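Local coordinates for elongation factor G (PDB 2DY1), which binds GTP with a magnesium ion and probably acts as a GTPase that serves the elongation step of protein synthesis, at residues L127-V132 against L246-A251; L157-P162 against L172-H177; R392-R397 against G444-F449; E400-L405 against E438-Y443. All blocks are in the same frame, centred on the assembly; numbering follows the deposited sequence.

Interaction 1: L127-V132 against L246-A251; sequences LPRMVV and LLYPVA
Val131 carries the backbone pairing of strands 129-132 and 248-251. Its N donates to Pro249 O at 2.8 Å and its O accepts from Ala251 N, also at 2.8 Å; the first bond has an N-H...O angle of 172° and the second is straighter still. Bonds that leave one residue for the two neighbours of the residue opposite, here Val250, identify parallel strands. A CA-H...O contact from Val132 CA to Ala251 O, at 3.4 Å, supplements them.

The apolar contacts are lighter. On one face Val131 CB lies 4.2 Å from Val250 CG2. On the face of Ala251, Met130 crosses the Pro249 ring at about a right angle, and a bend at its last torsion (chi3 -70°) sets CE 4.1 Å from Pro249 CB.

Polar groups gather where the strands begin. Arg129 and Tyr248 run side by side, with Tyr248 CE2 3.5 Å above the centre of the Arg129 guanidinium plane, but the planes are 51° apart, so this is no flat stack. NE and NH2 of Arg129 both grip Leu127 O, which fixes the guanidinium. One water links Arg129 N to Leu247 O, another Arg129 NH2 to Tyr248 OH.

Glu123 forms a salt bridge with Arg129, and Trp119 meets both Arg129 and Tyr248. Strand 129-134 lies between strands 100-106 and 248-252, and helix 261-271 packs on Met130 and Ala251.

Interaction 2: L157-P162 against L172-H177; sequences LPIDLP and LIDVFH
Leu161 and Val175 meet at a slant, CG of the leucine lying 3.7 Å from CG2 of the valine. That methyl stands beside the backbone N of Val175, anti to its carbonyl carbon, which turns it across the strand pair, within 3.5 Å of Ile159 O. Ile173 shares a face with Leu161, and their CB atoms are 4.2 Å apart; helix 198-213 packs on both of them and on Val175. The strands belong to an antiparallel beta hairpin in which Leu161 and Ile173 form a hydrogen-bonded pair: Leu161 N reaches Ile173 O at 2.9 Å, and Ile173 N returns to Leu161 O at 2.8 Å. The strands run 147° apart in direction, a twisted antiparallel pair, and Val175 N still bonds to Ile159 O, 3.0 Å away, just where the first strand is interrupted. Asp160 and Asp174 form the next, non-hydrogen-bonded pair, with their side chains on the other face. The Asp160 carboxylate lies across Leu172, OD1 being 3.9 Å from CD1, while its OD2 accepts from Leu252 N. An alanine here would probably leave that amide without its side-chain acceptor and open a gap beside the Leu172 methyl. Asp160 OD1 and Asp174 OD2 stand 4.5 Å apart, a like-charged approach likely to be mildly unfavourable.

Interaction 3: R392-R397 against G444-F449; sequences RTDEAR and GVEVEF
The Arg397 guanidinium presents an edge to the chain leaving helix 430-442: Gly444 O lies close to its plane, 3.0 Å from NH1, in a somewhat bent bond. One face carries Thr393 CG2, 3.5 Å above the plane and offset toward the rim. The extended arginine chain, with CG beside the backbone N (chi1 -65°), reaches out to this carbonyl. The Asp394 carboxylate is used differently. Glu446 N reaches OD1 at 2.8 Å from above, 62° out of the carboxylate plane, although the N-H itself points almost straight at the oxygen. The carboxylates of Asp394 and Glu446 are turned 81° against each other. Between the two polar grips sits Val445, its CG1 4.0 Å from Asp394 CB and its CG2 3.6 Å from Arg397 CB. Gly444, with positive phi, closes the preceding helix in a Schellman motif, and the bonds from Asp394 and Arg397 join the first turns of helix 392-408 to this turn. Asp394 OD2 also accepts from Gly391 N, ahead of the helix. Asp394 OD2 lies 4.3 Å from Glu446 OE1, but Glu446 is paired with Lys390. Together with the positive end of the helix dipole, these donors would be expected to favour an ionised Asp394.

Interaction 4: E400-L405 against E438-Y443; sequences EALRKL and ERLQDY
Leu440 fills the tight part of this contact, its CD2 3.8 Å from Ala401 CB and 4.1 Å from Leu402 CD2. Leu405 crosses it at about a right angle, CD2 against Leu440 CG, and with CG anti to its backbone N (chi1 180°) it also puts CD1 3.8 Å from Arg439 CB. The buried Arg439 guanidinium leads away from Leu405 to salt bridges with Asp442, Glu408 and Asp294. The Tyr443 ring is held on both faces: Lys404 CD stands 4.1 Å over the ring centre in a CH-pi contact, and Arg439 O lies 3.4 Å above the other face, toward the rim. Tyr443 OH bonds to Val293 O. A serine in its place would probably leave that carbonyl without its mate and open a gap between the Lys404 methylenes and Ala401. The outer side is polar and looser. Lys404 NZ leaves the ring behind to meet Glu400 OE1 at 2.7 Å, on the anti lone pair, while Arg403 grips both oxygens of the same carboxylate side-on. No hydrogen bond joins the two segments. Segments 400-405 and 438-442 have axes 9.7 Å apart and directions 120° apart. Their helices are the two of elongation factor G domain III, whose beta-alpha-beta-beta-alpha-beta order and 2-3-1-4 sheet mark a ferredoxin-like fold.

The four contacts form two pairs. Interactions 1 and 2, with centres 14 Å apart, share one sheet of the GTP-binding domain: strand 248-252 lies beside strand 156-165, and Tyr248 O to Leu157 N (2.8 Å) and Val250 N to Leu157 O (2.9 Å) are probable hydrogen bonds between them. Neither touches the nucleotide, the side chain of Val132 being about 9 Å from GTP and that of Leu172 about 11 Å. Interactions 3 and 4, centres 9 Å apart, share helix 392-408 in domain III; Val445 N probably bonds to Leu440 O (3.0 Å), and Val445 CG2 packs on Ala401 CB (3.5 Å). Interactions 1 and 4 have centres about 38 Å apart.

Interaction 1: L127-V132 against L246-A251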
# COMPACT_ATOMS: atom_id res chain seq x y z
N LEU A 127 -12.56 -1.34 13.29
CA LEU A 127 -13.60 -2.11 12.66
C LEU A 127 -13.90 -3.49 13.20
O LEU A 127 -12.99 -4.23 13.52
CB LEU A 127 -13.27 -2.33 11.17
CG LEU A 127 -13.06 -1.09 10.29
CD1 LEU A 127 -12.88 -1.58 8.82
CD2 LEU A 127 -14.23 -0.14 10.40
N PRO A 128 -15.19 -3.84 13.28
CA PRO A 128 -15.61 -5.17 13.74
C PRO A 128 -15.07 -6.12 12.65
O PRO A 128 -14.90 -5.72 11.49
CB PRO A 128 -17.13 -5.11 13.66
CG PRO A 128 -17.40 -3.65 14.03
CD PRO A 128 -16.35 -2.92 13.22
N ARG A 129 -14.81 -7.36 13.03
CA ARG A 129 -14.30 -8.35 12.09
C ARG A 129 -15.06 -9.66 12.22
O ARG A 129 -15.46 -10.06 13.32
CB ARG A 129 -12.81 -8.63 12.34
CG ARG A 129 -11.84 -7.65 11.68
CD ARG A 129 -10.72 -7.31 12.65
NE ARG A 129 -11.26 -6.43 13.68
CZ ARG A 129 -10.78 -6.32 14.91
NH1 ARG A 129 -9.73 -7.03 15.28
NH2 ARG A 129 -11.37 -5.49 15.77
N MET A 130 -15.31 -10.30 11.08
CA MET A 130 -15.97 -11.61 11.02
C MET A 130 -15.05 -12.40 10.09
O MET A 130 -14.41 -11.82 9.22
CB MET A 130 -17.37 -11.48 10.40
CG MET A 130 -18.01 -12.73 9.85
SD MET A 130 -19.60 -12.29 9.04
CE MET A 130 -20.50 -11.88 10.52
N VAL A 131 -14.94 -13.71 10.30
CA VAL A 131 -14.10 -14.57 9.47
C VAL A 131 -14.98 -15.49 8.66
O VAL A 131 -15.99 -15.97 9.17
CB VAL A 131 -13.21 -15.50 10.35
CG1 VAL A 131 -12.49 -16.55 9.49
CG2 VAL A 131 -12.19 -14.67 11.12
N VAL A 132 -14.63 -15.72 7.40
CA VAL A 132 -15.36 -16.71 6.60
C VAL A 132 -14.32 -17.72 6.13
O VAL A 132 -13.32 -17.36 5.51
CB VAL A 132 -16.18 -16.09 5.40
CG1 VAL A 132 -15.30 -15.26 4.49
CG2 VAL A 132 -16.87 -17.22 4.63
N LEU A 246 -15.48 -7.18 20.30
CA LEU A 246 -15.25 -8.09 21.42
C LEU A 246 -15.44 -9.56 21.05
O LEU A 246 -15.05 -10.45 21.81
CB LEU A 246 -16.18 -7.72 22.58
CG LEU A 246 -16.01 -6.29 23.13
CD1 LEU A 246 -17.04 -6.06 24.21
CD2 LEU A 246 -14.60 -6.11 23.67
N LEU A 247 -16.05 -9.81 19.90
CA LEU A 247 -16.25 -11.18 19.43
C LEU A 247 -16.11 -11.14 17.91
O LEU A 247 -16.55 -10.20 17.28
CB LEU A 247 -17.62 -11.71 19.79
CG LEU A 247 -17.90 -12.03 21.28
CD1 LEU A 247 -19.34 -12.51 21.42
CD2 LEU A 247 -16.91 -13.07 21.80
N TYR A 248 -15.52 -12.19 17.35
CA TYR A 248 -15.32 -12.29 15.91
C TYR A 248 -16.04 -13.54 15.42
O TYR A 248 -15.52 -14.65 15.54
CB TYR A 248 -13.83 -12.40 15.61
CG TYR A 248 -12.99 -11.30 16.24
CD1 TYR A 248 -11.87 -11.61 17.01
CD2 TYR A 248 -13.32 -9.95 16.06
CE1 TYR A 248 -11.10 -10.62 17.61
CE2 TYR A 248 -12.56 -8.95 16.66
CZ TYR A 248 -11.45 -9.30 17.43
OH TYR A 248 -10.70 -8.30 18.03
N PRO A 249 -17.24 -13.40 14.84
CA PRO A 249 -17.96 -14.59 14.35
C PRO A 249 -17.16 -15.31 13.28
O PRO A 249 -16.50 -14.66 12.47
CB PRO A 249 -19.24 -14.02 13.77
CG PRO A 249 -19.41 -12.68 14.45
CD PRO A 249 -17.99 -12.16 14.55
N VAL A 250 -17.23 -16.64 13.28
CA VAL A 250 -16.55 -17.44 12.26
C VAL A 250 -17.62 -18.24 11.51
O VAL A 250 -18.33 -19.07 12.09
CB VAL A 250 -15.54 -18.44 12.89
CG1 VAL A 250 -14.83 -19.24 11.79
CG2 VAL A 250 -14.53 -17.69 13.73
N ALA A 251 -17.72 -17.96 10.22
CA ALA A 251 -18.69 -18.62 9.36
C ALA A 251 -17.95 -19.52 8.37
O ALA A 251 -16.75 -19.38 8.16
CB ALA A 251 -19.51 -17.57 8.59
O HOH W 1 -15.88 -7.68 15.90
O HOH W 2 -11.06 -5.58 18.63

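Interaction 2: L157-P162 against L172-H177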
# COMPACT_ATOMS: atom_id res chain seq x y z
N LEU A 157 -15.85 -16.57 17.58
CA LEU A 157 -17.13 -17.13 17.99
C LEU A 157 -17.63 -18.02 16.85
O LEU A 157 -18.15 -17.53 15.85
CB LEU A 157 -18.12 -16.00 18.24
CG LEU A 157 -19.43 -16.40 18.91
CD1 LEU A 157 -19.20 -16.57 20.41
CD2 LEU A 157 -20.47 -15.34 18.68
N PRO A 158 -17.48 -19.34 16.99
CA PRO A 158 -17.94 -20.24 15.92
C PRO A 158 -19.45 -20.21 15.73
O PRO A 158 -20.20 -20.52 16.64
CB PRO A 158 -17.46 -21.62 16.38
CG PRO A 158 -16.28 -21.30 17.29
CD PRO A 158 -16.76 -20.08 18.04
N ILE A 159 -19.90 -19.83 14.55
CA ILE A 159 -21.32 -19.81 14.24
C ILE A 159 -21.66 -21.12 13.55
O ILE A 159 -22.72 -21.71 13.79
CB ILE A 159 -21.66 -18.65 13.25
CG1 ILE A 159 -21.31 -17.30 13.89
CG2 ILE A 159 -23.13 -18.73 12.83
CD1 ILE A 159 -21.94 -17.07 15.25
N ASP A 160 -20.76 -21.58 12.69
CA ASP A 160 -20.99 -22.80 11.92
C ASP A 160 -19.94 -23.85 12.20
O ASP A 160 -18.79 -23.52 12.51
CB ASP A 160 -20.85 -22.53 10.41
CG ASP A 160 -21.83 -21.50 9.90
OD1 ASP A 160 -23.03 -21.65 10.20
OD2 ASP A 160 -21.39 -20.57 9.17
N LEU A 161 -20.36 -25.10 12.04
CA LEU A 161 -19.47 -26.26 12.07
C LEU A 161 -19.79 -26.97 10.75
O LEU A 161 -20.86 -26.82 10.19
CB LEU A 161 -19.76 -27.17 13.26
CG LEU A 161 -19.42 -26.56 14.62
CD1 LEU A 161 -19.80 -27.59 15.69
CD2 LEU A 161 -17.95 -26.18 14.72
N PRO A 162 -18.85 -27.76 10.23
CA PRO A 162 -19.12 -28.44 8.96
C PRO A 162 -19.98 -29.68 9.04
O PRO A 162 -19.88 -30.47 9.99
CB PRO A 162 -17.72 -28.77 8.45
CG PRO A 162 -16.91 -28.94 9.71
CD PRO A 162 -17.46 -27.92 10.68
N LEU A 172 -23.65 -27.21 6.48
CA LEU A 172 -23.40 -26.49 7.71
C LEU A 172 -24.25 -26.95 8.87
O LEU A 172 -25.40 -27.38 8.69
CB LEU A 172 -23.76 -25.00 7.52
CG LEU A 172 -23.14 -24.19 6.39
CD1 LEU A 172 -23.61 -22.75 6.49
CD2 LEU A 172 -21.63 -24.27 6.51
N ILE A 173 -23.67 -26.87 10.05
CA ILE A 173 -24.38 -27.13 11.29
C ILE A 173 -24.36 -25.76 11.96
O ILE A 173 -23.28 -25.22 12.28
CB ILE A 173 -23.66 -28.14 12.20
CG1 ILE A 173 -23.63 -29.51 11.54
CG2 ILE A 173 -24.39 -28.25 13.56
CD1 ILE A 173 -22.76 -30.52 12.27
N ASP A 174 -25.53 -25.17 12.12
CA ASP A 174 -25.64 -23.85 12.74
C ASP A 174 -25.67 -24.13 14.24
O ASP A 174 -26.67 -24.61 14.76
CB ASP A 174 -26.93 -23.19 12.26
CG ASP A 174 -27.16 -21.85 12.91
OD1 ASP A 174 -27.52 -21.87 14.10
OD2 ASP A 174 -26.97 -20.80 12.25
N VAL A 175 -24.55 -23.85 14.90
CA VAL A 175 -24.38 -24.15 16.33
C VAL A 175 -25.48 -23.64 17.23
O VAL A 175 -26.03 -24.39 18.05
CB VAL A 175 -23.03 -23.59 16.85
CG1 VAL A 175 -22.86 -23.90 18.32
CG2 VAL A 175 -21.88 -24.19 16.06
N PHE A 176 -25.80 -22.37 17.08
CA PHE A 176 -26.83 -21.74 17.90
C PHE A 176 -28.19 -22.44 17.90
O PHE A 176 -28.76 -22.69 18.98
CB PHE A 176 -27.03 -20.29 17.46
CG PHE A 176 -27.96 -19.51 18.34
CD1 PHE A 176 -27.48 -18.79 19.42
CD2 PHE A 176 -29.33 -19.48 18.08
CE1 PHE A 176 -28.34 -18.04 20.24
CE2 PHE A 176 -30.20 -18.75 18.89
CZ PHE A 176 -29.70 -18.02 19.97
N HIS A 177 -28.70 -22.76 16.72
CA HIS A 177 -30.01 -23.39 16.62
C HIS A 177 -30.03 -24.91 16.62
O HIS A 177 -31.10 -25.52 16.68
CB HIS A 177 -30.73 -22.87 15.37
CG HIS A 177 -30.77 -21.38 15.27
ND1 HIS A 177 -31.65 -20.60 15.99
CD2 HIS A 177 -30.01 -20.52 14.55
CE1 HIS A 177 -31.43 -19.33 15.72
NE2 HIS A 177 -30.44 -19.25 14.85

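Interaction 3: R392-R397 against G444-F449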
# COMPACT_ATOMS: atom_id res chain seq x y z
N ARG A 392 8.97 7.55 -29.87
CA ARG A 392 8.42 8.88 -30.10
C ARG A 392 6.96 9.07 -29.70
O ARG A 392 6.63 10.00 -28.96
CB ARG A 392 8.64 9.19 -31.58
CG ARG A 392 7.97 10.40 -32.16
CD ARG A 392 8.07 10.28 -33.67
NE ARG A 392 7.41 11.35 -34.41
CZ ARG A 392 6.95 11.21 -35.65
NH1 ARG A 392 7.09 10.05 -36.28
NH2 ARG A 392 6.37 12.23 -36.27
N THR A 393 6.07 8.20 -30.19
CA THR A 393 4.65 8.29 -29.88
C THR A 393 4.45 8.18 -28.37
O THR A 393 3.65 8.90 -27.78
CB THR A 393 3.85 7.14 -30.58
OG1 THR A 393 3.83 7.38 -32.00
CG2 THR A 393 2.42 7.08 -30.08
N ASP A 394 5.19 7.28 -27.74
CA ASP A 394 5.05 7.11 -26.30
C ASP A 394 5.51 8.32 -25.49
O ASP A 394 4.86 8.69 -24.51
CB ASP A 394 5.81 5.85 -25.87
CG ASP A 394 5.42 4.65 -26.69
OD1 ASP A 394 4.24 4.25 -26.65
OD2 ASP A 394 6.29 4.10 -27.41
N GLU A 395 6.62 8.94 -25.88
CA GLU A 395 7.10 10.10 -25.14
C GLU A 395 6.06 11.23 -25.17
O GLU A 395 5.84 11.90 -24.17
CB GLU A 395 8.44 10.60 -25.71
CG GLU A 395 8.95 11.87 -25.02
CD GLU A 395 9.37 11.65 -23.57
OE1 GLU A 395 10.43 11.04 -23.34
OE2 GLU A 395 8.63 12.10 -22.66
N ALA A 396 5.41 11.41 -26.32
CA ALA A 396 4.41 12.48 -26.45
C ALA A 396 3.15 12.23 -25.63
O ALA A 396 2.47 13.17 -25.22
CB ALA A 396 4.03 12.64 -27.91
N ARG A 397 2.85 10.96 -25.40
CA ARG A 397 1.65 10.58 -24.66
C ARG A 397 1.91 10.25 -23.19
O ARG A 397 0.96 10.11 -22.41
CB ARG A 397 1.02 9.33 -25.30
CG ARG A 397 0.45 9.46 -26.73
CD ARG A 397 -0.04 8.09 -27.21
NE ARG A 397 -0.61 8.10 -28.55
CZ ARG A 397 -1.11 7.03 -29.17
NH1 ARG A 397 -1.12 5.84 -28.57
NH2 ARG A 397 -1.58 7.13 -30.40
N GLY A 444 -2.57 3.34 -23.99
CA GLY A 444 -1.94 3.59 -25.29
C GLY A 444 -0.45 3.94 -25.28
O GLY A 444 0.10 4.39 -26.28
N VAL A 445 0.21 3.71 -24.16
CA VAL A 445 1.61 4.06 -24.04
C VAL A 445 2.50 2.89 -23.69
O VAL A 445 2.24 2.19 -22.72
CB VAL A 445 1.77 5.16 -22.97
CG1 VAL A 445 3.22 5.62 -22.88
CG2 VAL A 445 0.84 6.34 -23.30
N GLU A 446 3.54 2.68 -24.48
CA GLU A 446 4.50 1.62 -24.19
C GLU A 446 5.67 2.21 -23.41
O GLU A 446 6.35 3.13 -23.89
CB GLU A 446 5.04 0.98 -25.48
CG GLU A 446 4.03 0.14 -26.24
CD GLU A 446 4.61 -0.36 -27.55
OE1 GLU A 446 4.56 0.38 -28.54
OE2 GLU A 446 5.13 -1.49 -27.55
N VAL A 447 5.91 1.71 -22.20
CA VAL A 447 7.02 2.20 -21.40
C VAL A 447 7.88 1.02 -20.99
O VAL A 447 7.41 -0.12 -20.96
CB VAL A 447 6.55 2.92 -20.12
CG1 VAL A 447 5.53 3.99 -20.48
CG2 VAL A 447 5.98 1.92 -19.13
N GLU A 448 9.15 1.28 -20.71
CA GLU A 448 10.05 0.22 -20.27
C GLU A 448 10.65 0.64 -18.94
O GLU A 448 10.88 1.82 -18.72
CB GLU A 448 11.19 0.02 -21.27
CG GLU A 448 10.76 -0.01 -22.74
CD GLU A 448 9.63 -0.98 -22.97
OE1 GLU A 448 9.65 -2.06 -22.35
OE2 GLU A 448 8.73 -0.65 -23.77
N PHE A 449 10.92 -0.34 -18.08
CA PHE A 449 11.55 -0.10 -16.79
C PHE A 449 13.01 -0.54 -16.83
O PHE A 449 13.36 -1.52 -17.50
CB PHE A 449 10.89 -0.94 -15.68
CG PHE A 449 9.44 -0.67 -15.47
CD1 PHE A 449 8.87 0.55 -15.80
CD2 PHE A 449 8.64 -1.62 -14.84
CE1 PHE A 449 7.55 0.83 -15.50
CE2 PHE A 449 7.31 -1.35 -14.53
CZ PHE A 449 6.76 -0.13 -14.85

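Interaction 4: E400-L405 against E438-Y443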
# COMPACT_ATOMS: atom_id res chain seq x y z
N GLU A 400 0.36 12.49 -19.95
CA GLU A 400 -1.06 12.33 -19.68
C GLU A 400 -1.40 10.93 -19.18
O GLU A 400 -2.26 10.76 -18.32
CB GLU A 400 -1.88 12.69 -20.92
CG GLU A 400 -3.36 12.35 -20.84
CD GLU A 400 -4.09 13.06 -19.71
OE1 GLU A 400 -5.23 12.65 -19.41
OE2 GLU A 400 -3.55 14.02 -19.13
N ALA A 401 -0.72 9.92 -19.72
CA ALA A 401 -1.00 8.56 -19.28
C ALA A 401 -0.57 8.38 -17.82
O ALA A 401 -1.26 7.69 -17.04
CB ALA A 401 -0.27 7.54 -20.19
N LEU A 402 0.54 9.01 -17.44
CA LEU A 402 1.01 8.93 -16.05
C LEU A 402 0.06 9.69 -15.16
O LEU A 402 -0.17 9.28 -14.02
CB LEU A 402 2.41 9.50 -15.91
CG LEU A 402 3.54 8.61 -16.44
CD1 LEU A 402 4.83 9.40 -16.45
CD2 LEU A 402 3.68 7.36 -15.59
N ARG A 403 -0.48 10.80 -15.65
CA ARG A 403 -1.44 11.55 -14.84
C ARG A 403 -2.63 10.63 -14.49
O ARG A 403 -3.06 10.55 -13.33
CB ARG A 403 -1.95 12.77 -15.59
CG ARG A 403 -2.83 13.70 -14.73
CD ARG A 403 -3.57 14.74 -15.58
NE ARG A 403 -4.57 14.10 -16.43
CZ ARG A 403 -5.70 13.56 -15.96
NH1 ARG A 403 -5.97 13.59 -14.66
NH2 ARG A 403 -6.53 12.94 -16.79
N LYS A 404 -3.17 9.95 -15.50
CA LYS A 404 -4.29 9.03 -15.30
C LYS A 404 -3.90 7.90 -14.35
O LYS A 404 -4.65 7.53 -13.45
CB LYS A 404 -4.73 8.40 -16.64
CG LYS A 404 -5.44 9.34 -17.61
CD LYS A 404 -5.97 8.50 -18.78
CE LYS A 404 -6.78 9.35 -19.76
NZ LYS A 404 -5.92 10.25 -20.56
N LEU A 405 -2.71 7.34 -14.56
CA LEU A 405 -2.24 6.23 -13.73
C LEU A 405 -2.16 6.61 -12.26
O LEU A 405 -2.57 5.83 -11.39
CB LEU A 405 -0.87 5.76 -14.20
CG LEU A 405 -0.24 4.60 -13.42
CD1 LEU A 405 -0.98 3.31 -13.77
CD2 LEU A 405 1.25 4.47 -13.73
N GLU A 438 1.43 -2.36 -17.44
CA GLU A 438 0.29 -2.83 -18.22
C GLU A 438 -0.79 -1.78 -18.32
O GLU A 438 -1.41 -1.63 -19.37
CB GLU A 438 -0.29 -4.11 -17.59
CG GLU A 438 0.69 -5.28 -17.69
CD GLU A 438 0.34 -6.44 -16.76
OE1 GLU A 438 -0.84 -6.60 -16.40
OE2 GLU A 438 1.27 -7.21 -16.42
N ARG A 439 -1.03 -1.05 -17.23
CA ARG A 439 -2.07 -0.04 -17.27
C ARG A 439 -1.71 1.09 -18.23
O ARG A 439 -2.59 1.58 -18.94
CB ARG A 439 -2.36 0.48 -15.84
CG ARG A 439 -3.64 1.30 -15.78
CD ARG A 439 -4.83 0.47 -16.22
NE ARG A 439 -6.10 1.05 -15.75
CZ ARG A 439 -7.29 0.60 -16.15
NH1 ARG A 439 -7.37 -0.41 -17.02
NH2 ARG A 439 -8.41 1.14 -15.65
N LEU A 440 -0.44 1.49 -18.25
CA LEU A 440 0.02 2.54 -19.17
C LEU A 440 -0.23 2.02 -20.60
O LEU A 440 -0.65 2.78 -21.48
CB LEU A 440 1.51 2.83 -18.93
CG LEU A 440 1.74 3.56 -17.60
CD1 LEU A 440 3.22 3.63 -17.23
CD2 LEU A 440 1.17 4.99 -17.73
N GLN A 441 -0.00 0.73 -20.82
CA GLN A 441 -0.26 0.12 -22.14
C GLN A 441 -1.77 0.23 -22.49
O GLN A 441 -2.14 0.45 -23.64
CB GLN A 441 0.20 -1.34 -22.12
CG GLN A 441 -0.25 -2.22 -23.28
CD GLN A 441 0.15 -3.69 -23.06
OE1 GLN A 441 -0.10 -4.28 -21.99
NE2 GLN A 441 0.79 -4.27 -24.06
N ASP A 442 -2.65 0.06 -21.50
CA ASP A 442 -4.08 0.17 -21.74
C ASP A 442 -4.42 1.57 -22.18
O ASP A 442 -5.38 1.77 -22.92
CB ASP A 442 -4.92 -0.11 -20.48
CG ASP A 442 -4.74 -1.50 -19.94
OD1 ASP A 442 -4.25 -2.38 -20.67
OD2 ASP A 442 -5.11 -1.71 -18.76
N TYR A 443 -3.64 2.53 -21.69
CA TYR A 443 -3.86 3.94 -22.01
C TYR A 443 -3.18 4.32 -23.33
O TYR A 443 -3.20 5.49 -23.73
CB TYR A 443 -3.34 4.86 -20.91
CG TYR A 443 -4.03 4.69 -19.55
CD1 TYR A 443 -5.37 4.32 -19.48
CD2 TYR A 443 -3.35 4.97 -18.37
CE1 TYR A 443 -6.03 4.24 -18.24
CE2 TYR A 443 -4.00 4.89 -17.13
CZ TYR A 443 -5.33 4.53 -17.08
OH TYR A 443 -6.01 4.52 -15.87